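Glycoside Hydrolase (Bacteroides uniformis, PDB 5T99) is a family 2 glycoside hydrolase that binds d-galacto-isofagomine in its active-site pocket and probably cleaves galactose-containing sugars during agarose breakdown in a gut bacterium. Local coordinates at residues A[611-616]-A[631-636]; A[639-644]-A[691-696]; A[759-764]-A[793-798]; A[799-804]-A[817-822]. One frame throughout, in Å; residues are numbered along the deposited sequence.

Interaction 1: A[611-616]-A[631-636]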
# COMPACT_ATOMS: atom_id res chain seq x y z
N PRO A 611 -5.25 -17.95 -19.40
CA PRO A 611 -6.39 -18.82 -19.10
C PRO A 611 -6.39 -19.37 -17.68
O PRO A 611 -5.35 -19.79 -17.18
CB PRO A 611 -6.24 -19.95 -20.13
CG PRO A 611 -5.54 -19.30 -21.27
CD PRO A 611 -4.56 -18.36 -20.64
N MET A 612 -7.52 -19.31 -17.01
CA MET A 612 -7.64 -19.83 -15.65
C MET A 612 -9.05 -20.36 -15.40
O MET A 612 -9.99 -20.15 -16.19
CB MET A 612 -7.23 -18.79 -14.59
CG MET A 612 -8.01 -17.46 -14.62
SD MET A 612 -9.74 -17.48 -14.05
CE MET A 612 -9.54 -17.97 -12.34
N VAL A 613 -9.16 -21.06 -14.29
CA VAL A 613 -10.42 -21.59 -13.85
C VAL A 613 -10.26 -21.82 -12.36
O VAL A 613 -9.17 -22.16 -11.88
CB VAL A 613 -10.79 -22.88 -14.64
CG1 VAL A 613 -9.86 -24.03 -14.29
CG2 VAL A 613 -12.24 -23.26 -14.39
N HIS A 614 -11.33 -21.56 -11.62
CA HIS A 614 -11.33 -21.75 -10.18
C HIS A 614 -12.71 -22.22 -9.76
O HIS A 614 -13.72 -21.79 -10.33
CB HIS A 614 -10.95 -20.45 -9.47
CG HIS A 614 -11.15 -20.47 -7.99
ND1 HIS A 614 -10.17 -20.88 -7.11
CD2 HIS A 614 -12.20 -20.09 -7.23
CE1 HIS A 614 -10.61 -20.77 -5.87
NE2 HIS A 614 -11.85 -20.29 -5.91
N ILE A 615 -12.73 -23.10 -8.76
CA ILE A 615 -13.94 -23.79 -8.35
C ILE A 615 -14.14 -23.56 -6.85
O ILE A 615 -13.17 -23.43 -6.08
CB ILE A 615 -13.90 -25.29 -8.73
CG1 ILE A 615 -15.21 -25.99 -8.35
CG2 ILE A 615 -12.72 -26.01 -8.09
CD1 ILE A 615 -15.40 -27.33 -9.01
N LEU A 616 -15.41 -23.46 -6.47
CA LEU A 616 -15.81 -23.38 -5.07
C LEU A 616 -17.21 -24.00 -4.92
O LEU A 616 -17.98 -24.00 -5.89
CB LEU A 616 -15.72 -21.93 -4.54
CG LEU A 616 -16.39 -20.64 -5.08
CD1 LEU A 616 -16.20 -20.44 -6.57
CD2 LEU A 616 -17.85 -20.53 -4.69
N VAL A 631 -18.08 -21.68 -10.63
CA VAL A 631 -16.80 -21.68 -11.32
C VAL A 631 -16.56 -20.30 -11.90
O VAL A 631 -17.44 -19.74 -12.56
CB VAL A 631 -16.73 -22.76 -12.42
CG1 VAL A 631 -15.51 -22.56 -13.33
CG2 VAL A 631 -16.70 -24.15 -11.81
N TYR A 632 -15.36 -19.77 -11.64
CA TYR A 632 -14.91 -18.50 -12.23
C TYR A 632 -13.80 -18.79 -13.25
O TYR A 632 -12.80 -19.42 -12.92
CB TYR A 632 -14.41 -17.55 -11.13
CG TYR A 632 -15.37 -17.33 -9.96
CD1 TYR A 632 -16.75 -17.30 -10.14
CD2 TYR A 632 -14.88 -17.13 -8.66
CE1 TYR A 632 -17.62 -17.11 -9.08
CE2 TYR A 632 -15.74 -16.92 -7.59
CZ TYR A 632 -17.11 -16.91 -7.81
OH TYR A 632 -17.97 -16.71 -6.76
N THR A 633 -14.00 -18.35 -14.48
CA THR A 633 -13.04 -18.57 -15.54
C THR A 633 -13.08 -17.39 -16.51
O THR A 633 -14.11 -16.72 -16.62
CB THR A 633 -13.33 -19.87 -16.33
OG1 THR A 633 -12.31 -20.10 -17.32
CG2 THR A 633 -14.67 -19.80 -17.04
N ASN A 634 -11.97 -17.18 -17.21
CA ASN A 634 -11.91 -16.24 -18.34
C ASN A 634 -12.06 -16.95 -19.69
O ASN A 634 -11.97 -16.31 -20.73
CB ASN A 634 -10.64 -15.38 -18.30
CG ASN A 634 -9.37 -16.19 -18.13
OD1 ASN A 634 -9.39 -17.43 -18.07
ND2 ASN A 634 -8.23 -15.49 -18.02
N CYS A 635 -12.31 -18.25 -19.67
CA CYS A 635 -12.52 -19.03 -20.90
C CYS A 635 -13.97 -19.02 -21.38
O CYS A 635 -14.89 -18.70 -20.64
CB CYS A 635 -12.06 -20.48 -20.69
SG CYS A 635 -10.34 -20.64 -20.18
N TYR A 636 -14.15 -19.37 -22.65
CA TYR A 636 -15.46 -19.36 -23.28
C TYR A 636 -16.52 -20.21 -22.52
O TYR A 636 -17.67 -19.77 -22.39
CB TYR A 636 -15.32 -19.82 -24.72
CG TYR A 636 -16.61 -20.10 -25.42
CD1 TYR A 636 -17.37 -19.06 -25.96
CD2 TYR A 636 -17.09 -21.41 -25.56
CE1 TYR A 636 -18.57 -19.31 -26.61
CE2 TYR A 636 -18.28 -21.67 -26.21
CZ TYR A 636 -19.02 -20.62 -26.73
OH TYR A 636 -20.22 -20.88 -27.37
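Val613 and Val631 make the closest apolar contact, CG2 of Val613 lying 3.5 Å from CG1 of Val631. Next to them CG1 of Ile615 touches CG2 of Val631, and the side chain of Thr633 lies on the same side of the sheet. That side is the tight one: Val690 and Ala692 of strand 687-693, with Ala701 and Ile705 of strand 699-706, close over it. The strands form an antiparallel beta hairpin, in which His614 and Tyr632 make the hydrogen-bonded pair, His614 N to Tyr632 O and Tyr632 N to His614 O both being 2.9 Å. On the side of His614 and Tyr632, CD1 of Leu616 sits over one face of the Tyr632 ring, 4.0 Å from its centroid, a CH-pi contact offset toward the rim. His614 stacks on Tyr601, and its NE2 is hydrogen-bonded to Asp598 OD1, both in helix 598-607. Thr633 OG1, buried and anti to its own backbone N (chi1 -176°), donates to Met612 O at 2.6 Å while accepting from Cys635 N at 3.0 Å, an ST turn. Looser and partly exposed is the end with Pro611, Met612 and Asn634. There OD1 of Asn634 accepts from Met612 N at 2.9 Å, and its ND2 is spent on the carbonyls of Thr608 and Lys610. With an alanine in place of Asn634, Met612 N would probably lose its acceptor and those carbonyls their donor.

Interaction 2: A[639-644]-A[691-696]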
# COMPACT_ATOMS: atom_id res chain seq x y z
N GLU A 639 -16.85 -27.20 -18.02
CA GLU A 639 -17.59 -28.45 -17.81
C GLU A 639 -17.16 -29.04 -16.48
O GLU A 639 -15.98 -29.11 -16.19
CB GLU A 639 -17.29 -29.45 -18.94
CG GLU A 639 -18.17 -30.70 -18.93
CD GLU A 639 -18.11 -31.52 -20.22
OE1 GLU A 639 -17.18 -31.33 -21.03
OE2 GLU A 639 -19.01 -32.36 -20.42
N LEU A 640 -18.15 -29.44 -15.68
CA LEU A 640 -17.92 -29.98 -14.34
C LEU A 640 -18.04 -31.51 -14.37
O LEU A 640 -18.91 -32.06 -15.06
CB LEU A 640 -18.96 -29.37 -13.38
CG LEU A 640 -18.74 -29.49 -11.88
CD1 LEU A 640 -17.45 -28.78 -11.46
CD2 LEU A 640 -19.91 -28.90 -11.11
N PHE A 641 -17.17 -32.19 -13.64
CA PHE A 641 -17.12 -33.66 -13.60
C PHE A 641 -17.10 -34.11 -12.16
O PHE A 641 -16.21 -33.70 -11.42
CB PHE A 641 -15.88 -34.19 -14.33
CG PHE A 641 -15.89 -34.00 -15.83
CD1 PHE A 641 -16.37 -35.00 -16.68
CD2 PHE A 641 -15.39 -32.83 -16.41
CE1 PHE A 641 -16.37 -34.83 -18.06
CE2 PHE A 641 -15.39 -32.65 -17.79
CZ PHE A 641 -15.88 -33.66 -18.62
N LEU A 642 -18.06 -34.94 -11.75
CA LEU A 642 -18.07 -35.54 -10.40
C LEU A 642 -17.72 -37.03 -10.50
O LEU A 642 -18.48 -37.80 -11.08
CB LEU A 642 -19.43 -35.37 -9.73
CG LEU A 642 -19.61 -35.99 -8.34
CD1 LEU A 642 -18.59 -35.44 -7.34
CD2 LEU A 642 -21.03 -35.77 -7.85
N ASN A 643 -16.58 -37.41 -9.93
CA ASN A 643 -16.03 -38.77 -10.04
C ASN A 643 -16.01 -39.31 -11.48
O ASN A 643 -16.40 -40.44 -11.74
CB ASN A 643 -16.81 -39.72 -9.11
CG ASN A 643 -16.61 -39.38 -7.65
OD1 ASN A 643 -15.49 -39.34 -7.17
ND2 ASN A 643 -17.71 -39.14 -6.94
N GLY A 644 -15.59 -38.46 -12.42
CA GLY A 644 -15.55 -38.82 -13.83
C GLY A 644 -16.82 -38.58 -14.63
O GLY A 644 -16.74 -38.47 -15.85
N LYS A 691 -13.19 -28.38 -16.02
CA LYS A 691 -12.40 -28.21 -17.22
C LYS A 691 -12.89 -26.98 -17.96
O LYS A 691 -14.08 -26.89 -18.26
CB LYS A 691 -12.51 -29.44 -18.10
CG LYS A 691 -11.83 -30.66 -17.50
CD LYS A 691 -11.85 -31.85 -18.45
CE LYS A 691 -11.38 -33.11 -17.73
NZ LYS A 691 -11.42 -34.28 -18.62
N ALA A 692 -11.97 -26.06 -18.26
CA ALA A 692 -12.28 -24.83 -18.98
C ALA A 692 -11.79 -24.95 -20.42
O ALA A 692 -10.65 -25.36 -20.65
CB ALA A 692 -11.62 -23.64 -18.30
N TYR A 693 -12.66 -24.57 -21.36
CA TYR A 693 -12.37 -24.66 -22.79
C TYR A 693 -12.56 -23.31 -23.49
O TYR A 693 -13.35 -22.48 -23.05
CB TYR A 693 -13.29 -25.67 -23.47
CG TYR A 693 -13.35 -27.05 -22.83
CD1 TYR A 693 -12.45 -28.04 -23.20
CD2 TYR A 693 -14.33 -27.36 -21.90
CE1 TYR A 693 -12.50 -29.31 -22.63
CE2 TYR A 693 -14.39 -28.63 -21.32
CZ TYR A 693 -13.47 -29.60 -21.69
OH TYR A 693 -13.53 -30.85 -21.13
N ASN A 694 -11.85 -23.12 -24.60
CA ASN A 694 -12.13 -22.01 -25.51
C ASN A 694 -13.32 -22.39 -26.40
O ASN A 694 -13.91 -23.46 -26.22
CB ASN A 694 -10.87 -21.60 -26.29
CG ASN A 694 -10.35 -22.67 -27.26
OD1 ASN A 694 -11.01 -23.68 -27.53
ND2 ASN A 694 -9.16 -22.43 -27.79
N ASN A 695 -13.68 -21.51 -27.34
CA ASN A 695 -14.83 -21.75 -28.24
C ASN A 695 -14.63 -22.78 -29.37
O ASN A 695 -15.57 -23.08 -30.08
CB ASN A 695 -15.35 -20.42 -28.83
CG ASN A 695 -14.39 -19.78 -29.82
OD1 ASN A 695 -13.28 -20.25 -30.07
ND2 ASN A 695 -14.83 -18.67 -30.40
N LEU A 696 -13.40 -23.27 -29.53
CA LEU A 696 -13.11 -24.43 -30.40
C LEU A 696 -13.22 -25.78 -29.68
O LEU A 696 -13.06 -26.83 -30.31
CB LEU A 696 -11.70 -24.30 -31.01
CG LEU A 696 -11.43 -23.05 -31.86
CD1 LEU A 696 -9.95 -22.91 -32.19
CD2 LEU A 696 -12.27 -23.07 -33.13
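Lys691 lays its extended chain across Phe641 at about a right angle, its CD 3.7 Å from Phe641 CE2, and carries NZ over the ring face, 4.7 Å from the centroid and 23° off the normal: a cation-pi contact. The two residues belong to neighbouring antiparallel strands, 637-642 and 687-693, at the middle of a four-stranded sheet in the DUF4982 region, and this side of the sheet is only partly covered. The backbones pair once within the two segments, Glu639 with Lys691, through nearly straight bonds from Glu639 N to Lys691 O (2.8 Å) and from Lys691 N to Glu639 O (2.9 Å). Tyr693, the next residue to face this way, turns the edge of its ring to Glu639, whose CB lies in the ring plane 3.8 Å from CE2. Tyr693 CG stands anti to its own carbonyl carbon (chi1 -52°), and the ring reaches back along the strand until its hydroxyl comes up to the edge of Phe641. A serine in place of Tyr693 would probably open a gap beside the Glu639 chain and leave the Phe641 edge without that neighbour. The Glu639 carboxylate finds its hydrogen bond elsewhere: OE2 is tied to Ser646 on the adjoining strand 645-651. Its other oxygen, OE1, lies 3.7 Å from Tyr693 OH, with the carboxylate plane turned 62° from the ring.

Interaction 3: A[759-764]-A[793-798]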
# COMPACT_ATOMS: atom_id res chain seq x y z
N ALA A 759 20.28 -19.02 10.85
CA ALA A 759 20.54 -17.68 10.30
C ALA A 759 19.24 -16.88 10.12
O ALA A 759 18.76 -16.70 9.00
CB ALA A 759 21.31 -17.79 8.98
N GLY A 760 18.68 -16.41 11.23
CA GLY A 760 17.40 -15.72 11.19
C GLY A 760 16.54 -16.06 12.38
O GLY A 760 16.99 -16.75 13.29
N HIS A 761 15.30 -15.58 12.36
CA HIS A 761 14.43 -15.69 13.52
C HIS A 761 12.95 -15.63 13.18
O HIS A 761 12.54 -15.17 12.11
CB HIS A 761 14.75 -14.58 14.52
CG HIS A 761 14.57 -13.19 13.98
ND1 HIS A 761 15.56 -12.52 13.30
CD2 HIS A 761 13.50 -12.37 14.00
CE1 HIS A 761 15.11 -11.33 12.95
NE2 HIS A 761 13.86 -11.22 13.36
N PHE A 762 12.14 -16.10 14.13
CA PHE A 762 10.70 -15.96 14.06
C PHE A 762 10.34 -14.47 14.01
O PHE A 762 10.85 -13.69 14.81
CB PHE A 762 10.03 -16.60 15.28
CG PHE A 762 8.57 -16.34 15.34
CD1 PHE A 762 7.71 -17.02 14.49
CD2 PHE A 762 8.06 -15.34 16.16
CE1 PHE A 762 6.35 -16.75 14.50
CE2 PHE A 762 6.70 -15.07 16.18
CZ PHE A 762 5.84 -15.77 15.34
N ARG A 763 9.44 -14.09 13.09
CA ARG A 763 8.97 -12.70 13.02
C ARG A 763 7.49 -12.55 13.33
O ARG A 763 7.13 -11.74 14.19
CB ARG A 763 9.28 -12.06 11.66
CG ARG A 763 8.88 -10.59 11.52
CD ARG A 763 9.40 -9.70 12.65
NE ARG A 763 8.88 -8.35 12.53
CZ ARG A 763 7.64 -7.97 12.88
NH1 ARG A 763 6.76 -8.84 13.40
NH2 ARG A 763 7.26 -6.70 12.70
N ALA A 764 6.64 -13.30 12.63
CA ALA A 764 5.19 -13.21 12.87
C ALA A 764 4.40 -14.39 12.30
O ALA A 764 4.92 -15.17 11.51
CB ALA A 764 4.64 -11.90 12.31
N GLN A 793 12.34 -13.89 9.28
CA GLN A 793 13.14 -12.72 8.93
C GLN A 793 14.62 -13.00 9.11
O GLN A 793 15.00 -13.65 10.08
CB GLN A 793 12.75 -11.55 9.82
CG GLN A 793 13.36 -10.22 9.41
CD GLN A 793 12.71 -9.05 10.11
OE1 GLN A 793 12.10 -8.18 9.48
NE2 GLN A 793 12.83 -9.01 11.43
N SER A 794 15.45 -12.50 8.20
CA SER A 794 16.90 -12.64 8.34
C SER A 794 17.43 -11.85 9.54
O SER A 794 16.75 -10.97 10.08
CB SER A 794 17.61 -12.19 7.05
OG SER A 794 17.35 -10.83 6.76
N ASP A 795 18.64 -12.21 9.98
CA ASP A 795 19.42 -11.39 10.91
C ASP A 795 20.45 -10.63 10.09
O ASP A 795 21.03 -11.18 9.14
CB ASP A 795 20.15 -12.26 11.95
CG ASP A 795 19.23 -12.82 13.01
OD1 ASP A 795 19.59 -13.86 13.61
OD2 ASP A 795 18.16 -12.22 13.28
N GLU A 796 20.69 -9.38 10.47
CA GLU A 796 21.56 -8.49 9.71
C GLU A 796 22.98 -9.07 9.61
O GLU A 796 23.58 -9.40 10.62
CB GLU A 796 21.59 -7.10 10.35
CG GLU A 796 22.36 -6.06 9.55
CD GLU A 796 22.33 -4.68 10.19
OE1 GLU A 796 21.81 -4.54 11.32
OE2 GLU A 796 22.82 -3.73 9.55
N ASN A 797 23.47 -9.20 8.37
CA ASN A 797 24.83 -9.67 8.05
C ASN A 797 25.15 -11.14 8.40
O ASN A 797 26.32 -11.53 8.41
CB ASN A 797 25.90 -8.72 8.62
CG ASN A 797 26.08 -7.48 7.77
OD1 ASN A 797 25.37 -6.49 7.94
ND2 ASN A 797 27.03 -7.52 6.85
N LYS A 798 24.11 -11.96 8.62
CA LYS A 798 24.29 -13.36 9.00
C LYS A 798 23.79 -14.26 7.86
O LYS A 798 22.58 -14.41 7.66
CB LYS A 798 23.56 -13.64 10.32
CG LYS A 798 24.47 -14.23 11.40
CD LYS A 798 23.88 -14.09 12.80
CE LYS A 798 22.75 -15.07 13.05
NZ LYS A 798 22.39 -15.08 14.50
O HOH W 1 18.46 -14.97 15.79
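His761 and Asp795 meet through a His-carboxylate hydrogen bond: ND1 donates to OD2 of Asp795 at 2.6 Å. The oxygen is approached on its syn side, 33° out of the carboxylate plane; the imidazole and carboxylate planes are nearly parallel, 16° apart, but offset. The bond ties the start of edge strand 761-766 to the loop leaving strand 787-793, in an antiparallel four-stranded sheet of the C-terminal domain. The His761 ring rises over the neighbouring backbone because CG sits between its own N and carbonyl carbon (chi1 61°), which puts one ring face above Gln793 O. That same carbonyl accepts from His761 N at 3.0 Å, and Gln793 N returns a bond to His761 O at 3.1 Å; this hydrogen-bonded pair sets the position of the His761 backbone from which the ring rises. Beyond the ring, the aliphatic part of Gln793 runs alongside both His761 and Arg763, CB of Arg763 lying 4.0 Å from CB of Gln793. Gly760 lets the chains come this close: a CB on it would strike Gln793 O. Arg763 and Ala764 both face Ile791, a classic beta bulge in the edge strand.

The outer shell steadies Asp795. It opens a type II turn that ends at Lys798, and the Ser794 hydroxyl just before it is bonded to Thr724 O and Gly727 N. Lys798 folds back across this turn, and its charge probably helps keep the carboxylate ionised. The salt bridge runs from NZ to OD1 at 3.2 Å, and a water donates to the same OD1 at 2.7 Å.

Interaction 4: A[799-804]-A[817-822]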
# COMPACT_ATOMS: atom_id res chain seq x y z
N GLN A 799 24.73 -14.82 7.11
CA GLN A 799 24.43 -15.73 5.99
C GLN A 799 24.34 -17.16 6.48
O GLN A 799 24.81 -17.48 7.57
CB GLN A 799 25.52 -15.64 4.92
CG GLN A 799 25.82 -14.22 4.44
CD GLN A 799 26.70 -14.20 3.20
OE1 GLN A 799 26.22 -14.35 2.07
NE2 GLN A 799 28.00 -14.01 3.41
N GLY A 800 23.72 -18.02 5.66
CA GLY A 800 23.61 -19.45 5.94
C GLY A 800 22.18 -19.95 5.96
O GLY A 800 21.28 -19.30 5.41
N LYS A 801 21.97 -21.10 6.60
CA LYS A 801 20.66 -21.74 6.66
C LYS A 801 19.83 -21.20 7.82
O LYS A 801 20.34 -20.95 8.92
CB LYS A 801 20.79 -23.25 6.84
CG LYS A 801 21.64 -23.99 5.82
CD LYS A 801 21.57 -25.49 6.08
CE LYS A 801 22.81 -26.23 5.58
NZ LYS A 801 22.99 -26.07 4.10
N MET A 802 18.54 -21.03 7.57
CA MET A 802 17.57 -20.78 8.61
C MET A 802 16.65 -21.99 8.57
O MET A 802 16.03 -22.25 7.54
CB MET A 802 16.81 -19.49 8.32
CG MET A 802 15.67 -19.22 9.29
SD MET A 802 14.77 -17.67 9.11
CE MET A 802 15.38 -16.98 7.57
N ASN A 803 16.57 -22.71 9.69
CA ASN A 803 15.85 -23.99 9.76
C ASN A 803 14.55 -23.85 10.52
O ASN A 803 14.56 -23.48 11.69
CB ASN A 803 16.72 -25.06 10.42
CG ASN A 803 18.05 -25.22 9.71
OD1 ASN A 803 19.10 -25.07 10.32
ND2 ASN A 803 18.00 -25.50 8.41
N ILE A 804 13.45 -24.16 9.85
CA ILE A 804 12.11 -24.02 10.41
C ILE A 804 11.58 -25.41 10.77
O ILE A 804 11.77 -26.36 10.02
CB ILE A 804 11.13 -23.37 9.41
CG1 ILE A 804 11.76 -22.17 8.68
CG2 ILE A 804 9.83 -22.99 10.10
CD1 ILE A 804 12.42 -21.13 9.57
N THR A 817 14.00 -25.34 4.98
CA THR A 817 15.15 -24.45 5.14
C THR A 817 15.01 -23.22 4.25
O THR A 817 14.63 -23.32 3.08
CB THR A 817 16.48 -25.17 4.81
OG1 THR A 817 16.61 -26.32 5.65
CG2 THR A 817 17.68 -24.24 5.07
N ILE A 818 15.33 -22.07 4.82
CA ILE A 818 15.43 -20.82 4.07
C ILE A 818 16.91 -20.44 4.06
O ILE A 818 17.56 -20.38 5.11
CB ILE A 818 14.58 -19.69 4.71
CG1 ILE A 818 13.12 -20.12 4.89
CG2 ILE A 818 14.66 -18.43 3.87
CD1 ILE A 818 12.39 -20.52 3.63
N ASN A 819 17.44 -20.20 2.85
CA ASN A 819 18.83 -19.78 2.68
C ASN A 819 18.92 -18.25 2.67
O ASN A 819 18.11 -17.58 2.05
CB ASN A 819 19.43 -20.39 1.42
CG ASN A 819 19.84 -21.84 1.62
OD1 ASN A 819 20.79 -22.12 2.33
ND2 ASN A 819 19.11 -22.76 1.00
N VAL A 820 19.93 -17.74 3.37
CA VAL A 820 20.09 -16.31 3.59
C VAL A 820 21.45 -15.90 3.03
O VAL A 820 22.48 -16.47 3.42
CB VAL A 820 19.96 -15.98 5.10
CG1 VAL A 820 20.09 -14.49 5.37
CG2 VAL A 820 18.63 -16.51 5.63
N GLU A 821 21.45 -14.94 2.10
CA GLU A 821 22.64 -14.51 1.37
C GLU A 821 22.94 -13.02 1.57
O GLU A 821 22.08 -12.28 2.03
CB GLU A 821 22.45 -14.79 -0.12
CG GLU A 821 22.37 -16.26 -0.47
CD GLU A 821 22.12 -16.50 -1.96
OE1 GLU A 821 21.94 -15.52 -2.71
OE2 GLU A 821 22.09 -17.68 -2.37
N LEU A 822 24.15 -12.62 1.19
CA LEU A 822 24.67 -11.24 1.26
C LEU A 822 25.10 -10.86 2.67
O LEU A 822 26.30 -10.81 2.97
CB LEU A 822 23.71 -10.18 0.68
CG LEU A 822 23.53 -10.12 -0.84
CD1 LEU A 822 23.05 -11.44 -1.43
CD2 LEU A 822 22.56 -9.00 -1.19
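This is the backbone ladder of a beta hairpin, strands 800-807 and 814-821, at the very C-terminus of the chain and within a mixed five-stranded sheet. The short segments run antiparallel at 153° with their axes 4.6 Å apart at the closest. Two hydrogen-bonded pairs carry the ladder. Gly800 and Val820 exchange bonds of 3.0 Å (Gly800 N to Val820 O) and 2.9 Å (Val820 N to Gly800 O). In the second pair Met802 N lies 2.7 Å from Ile818 O, and Ile818 N lies 2.8 Å from Met802 O. Gly800 adopts a positive phi at which a side chain would run into the carbonyl of Gln799.

The side bearing Met802, Ile818 and Val820 is apolar and buried. Met802 first extends, CG anti to its backbone N (chi1 174°), and then bends at the sulfur, which swings CE back over the partner strand to 3.8 Å from Val820 CG2 and 4.0 Å from Ile818 CB. The other side is polar and much more open. There Lys801 CB rests against Thr817 CG2, the Lys801 and Asn819 chains run alongside each other, and Asn803 ND2 gives a weak bond to Thr817 OG1. At the chain end the extended Gln799 side chain offers OE1 to Leu822 N, also weakly.

Strand 751-758 pairs with the outer side of 800-807, and strand 722-724 runs parallel to 814-821 along its far side. Met802 packs on Ile723, Val756 and Val792, the last from strand 787-793 of the facing sheet.

How the interactions relate
The four contacts come in order along the chain and fall into two pairs. Interactions 1 and 2, centres 10 Å apart, both involve the DUF4982 region, which holds 631-636 and both segments of interaction 2. Their sheets pack face to face, Ile615 against Leu640, while Cys635 CB, in the loop from strand 626-633 to 637-642, touches Tyr693 O. Interactions 3 and 4, centres 9 Å apart, belong to the C-terminal domain; Ala759 N, just past strand 751-758, probably hydrogen-bonds to Lys801 O, joining them directly. Contact centres of one pair lie 38 to 46 Å from those of the other; each pair belongs to its own two-sheet beta unit, following the TIM barrel in the chain.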